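Local coordinates for thioredoxin-like protein (PDB 4YOD) that probably acts in thiol-disulfide redox chemistry through a thioredoxin-fold domain that follows a helical domain of unknown function, at residues V61-C64 with D65-H69. Numbering follows the deposited sequence.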
ATOM      1  N   VAL A  61     -16.591  -5.257   1.453  1.00 28.55           N
ATOM      2  CA  VAL A  61     -16.225  -4.167   0.530  1.00 28.64           C
ATOM      3  C   VAL A  61     -16.733  -2.807   1.093  1.00 32.41           C
ATOM      4  O   VAL A  61     -15.961  -1.843   1.148  1.00 31.47           O
ATOM      5  CB  VAL A  61     -16.764  -4.468  -0.901  1.00 32.21           C
ATOM      6  CG1 VAL A  61     -16.769  -3.232  -1.815  1.00 33.36           C
ATOM      7  CG2 VAL A  61     -15.985  -5.597  -1.536  1.00 31.60           C
ATOM      8  N   ASP A  62     -18.019  -2.750   1.502  1.00 30.20           N
ATOM      9  CA  ASP A  62     -18.639  -1.555   2.088  1.00 30.15           C
ATOM     10  C   ASP A  62     -17.954  -1.149   3.415  1.00 31.82           C
ATOM     11  O   ASP A  62     -17.795   0.038   3.668  1.00 31.37           O
ATOM     12  CB  ASP A  62     -20.135  -1.749   2.285  1.00 31.89           C
ATOM     13  CG  ASP A  62     -20.901  -1.763   0.969  1.00 43.37           C
ATOM     14  OD1 ASP A  62     -20.398  -1.176  -0.020  1.00 44.58           O
ATOM     15  OD2 ASP A  62     -21.988  -2.376   0.926  1.00 49.72           O
ATOM     16  N   TYR A  63     -17.498  -2.126   4.211  1.00 27.35           N
ATOM     17  CA  TYR A  63     -16.750  -1.873   5.446  1.00 24.90           C
ATOM     18  C   TYR A  63     -15.413  -1.193   5.135  1.00 29.36           C
ATOM     19  O   TYR A  63     -15.089  -0.182   5.755  1.00 27.98           O
ATOM     20  CB  TYR A  63     -16.498  -3.195   6.190  1.00 24.85           C
ATOM     21  CG  TYR A  63     -15.769  -3.059   7.511  1.00 25.45           C
ATOM     22  CD1 TYR A  63     -16.337  -2.354   8.577  1.00 26.99           C
ATOM     23  CD2 TYR A  63     -14.573  -3.736   7.741  1.00 26.11           C
ATOM     24  CE1 TYR A  63     -15.680  -2.249   9.804  1.00 24.35           C
ATOM     25  CE2 TYR A  63     -13.956  -3.715   8.994  1.00 26.16           C
ATOM     26  CZ  TYR A  63     -14.512  -2.968  10.021  1.00 29.60           C
ATOM     27  OH  TYR A  63     -13.880  -2.935  11.246  1.00 28.94           O
ATOM     28  N   CYS A  64     -14.647  -1.720   4.158  1.00 28.01           N
ATOM     29  CA  CYS A  64     -13.359  -1.111   3.786  1.00 30.20           C
ATOM     30  C   CYS A  64     -13.556   0.362   3.344  1.00 34.81           C
ATOM     31  O   CYS A  64     -12.692   1.190   3.633  1.00 34.07           O
ATOM     32  CB  CYS A  64     -12.654  -1.929   2.707  1.00 31.17           C
ATOM     33  SG  CYS A  64     -12.211  -3.611   3.227  1.00 34.83           S
ATOM     34  N   ASP A  65     -14.692   0.685   2.687  1.00 32.54           N
ATOM     35  CA  ASP A  65     -15.006   2.043   2.233  0.50 34.40           C
ATOM     36  C   ASP A  65     -15.261   3.012   3.412  1.00 38.78           C
ATOM     37  O   ASP A  65     -14.736   4.131   3.411  1.00 39.71           O
ATOM     38  CB  ASP A  65     -16.229   2.033   1.290  0.50 37.62           C
ATOM     39  CG  ASP A  65     -15.909   1.831  -0.185  0.50 54.47           C
ATOM     40  OD1 ASP A  65     -14.805   2.244  -0.618  0.50 56.69           O
ATOM     41  OD2 ASP A  65     -16.786   1.318  -0.920  0.50 61.07           O
ATOM     42  N   ILE A  66     -16.072   2.593   4.415  1.00 34.37           N
ATOM     43  CA  ILE A  66     -16.400   3.466   5.561  1.00 35.02           C
ATOM     44  C   ILE A  66     -15.191   3.672   6.498  1.00 36.58           C
ATOM     45  O   ILE A  66     -15.144   4.682   7.201  1.00 36.62           O
ATOM     46  CB  ILE A  66     -17.669   3.045   6.343  1.00 38.63           C
ATOM     47  CG1 ILE A  66     -17.523   1.665   7.009  1.00 38.52           C
ATOM     48  CG2 ILE A  66     -18.916   3.131   5.448  1.00 40.43           C
ATOM     49  CD1 ILE A  66     -18.306   1.494   8.243  1.00 45.59           C
ATOM     50  N   LEU A  67     -14.182   2.768   6.454  1.00 32.29           N
ATOM     51  CA  LEU A  67     -12.948   2.896   7.238  1.00 30.87           C
ATOM     52  C   LEU A  67     -12.130   4.127   6.830  1.00 34.67           C
ATOM     53  O   LEU A  67     -11.337   4.634   7.629  1.00 33.57           O
ATOM     54  CB  LEU A  67     -12.080   1.640   7.113  1.00 29.72           C
ATOM     55  CG  LEU A  67     -12.603   0.376   7.797  1.00 32.95           C
ATOM     56  CD1 LEU A  67     -11.753  -0.811   7.411  1.00 32.95           C
ATOM     57  CD2 LEU A  67     -12.709   0.544   9.313  1.00 32.77           C
ATOM     58  N   ASN A  68     -12.352   4.637   5.614  1.00 34.18           N
ATOM     59  CA  ASN A  68     -11.665   5.844   5.134  1.00 35.17           C
ATOM     60  C   ASN A  68     -12.208   7.138   5.754  1.00 41.04           C
ATOM     61  O   ASN A  68     -11.566   8.181   5.613  1.00 40.80           O
ATOM     62  CB  ASN A  68     -11.796   5.951   3.607  1.00 36.30           C
ATOM     63  CG  ASN A  68     -10.995   4.935   2.842  1.00 46.86           C
ATOM     64  OD1 ASN A  68      -9.775   4.875   2.939  1.00 46.19           O
ATOM     65  ND2 ASN A  68     -11.660   4.157   2.014  1.00 39.61           N
ATOM     66  N   HIS A  69     -13.394   7.100   6.380  1.00 39.44           N
ATOM     67  CA  HIS A  69     -14.065   8.314   6.874  1.00 41.65           C
ATOM     68  C   HIS A  69     -13.836   8.572   8.373  1.00 43.73           C
ATOM     69  O   HIS A  69     -14.479   9.451   8.940  1.00 44.75           O
ATOM     70  CB  HIS A  69     -15.584   8.260   6.559  1.00 44.10           C
ATOM     71  CG  HIS A  69     -15.915   7.945   5.124  1.00 49.04           C
ATOM     72  ND1 HIS A  69     -17.110   7.332   4.781  1.00 51.39           N
ATOM     73  CD2 HIS A  69     -15.198   8.164   3.991  1.00 52.29           C
ATOM     74  CE1 HIS A  69     -17.081   7.194   3.463  1.00 51.46           C
ATOM     75  NE2 HIS A  69     -15.945   7.673   2.944  1.00 52.15           N
TER
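Three successive i to i+4 backbone hydrogen bonds join residues 61-64 to 65-69 in the last turns of helix 53-66: Asp-65 N to Val-61 O, Ile-66 N to Asp-62 O and Leu-67 N to Tyr-63 O. The third spans 3.2 Å between Leu-67 N and Tyr-63 O. Beyond it the pattern tightens to i to i+3, Asn-68 N bonding to Asp-65 O and His-69 N to Ile-66 O. With CG anti to the backbone N (chi1 -178°), the Tyr-63 ring lies at a slant to the Leu-67 side chain, whose CD1 sits over one face, toward the rim, in a CH-pi contact 4.3 Å from the ring centroid; Leu-67 CD2 reaches Tyr-63 CZ at 4.0 Å. Ile-66 CD1 approaches the ring obliquely, 4.3 Å from Tyr-63 CD1. Replacing Leu-67 by an alanine removes both methyls, which would probably leave the ring face without its CH-pi partner and open a gap toward Ala-75 and Ile-79 of helix 72-85. The phenol OH hydrogen-bonds to Thr-82 OG1 of that helix, and Trp-39 meets the ring edge-to-face. The contact thus builds a largely buried aromatic-aliphatic cluster that packs the end of helix 53-66 against helices 27-37 and 72-85, while the tyrosine hydroxyl at its far end is satisfied by the threonine.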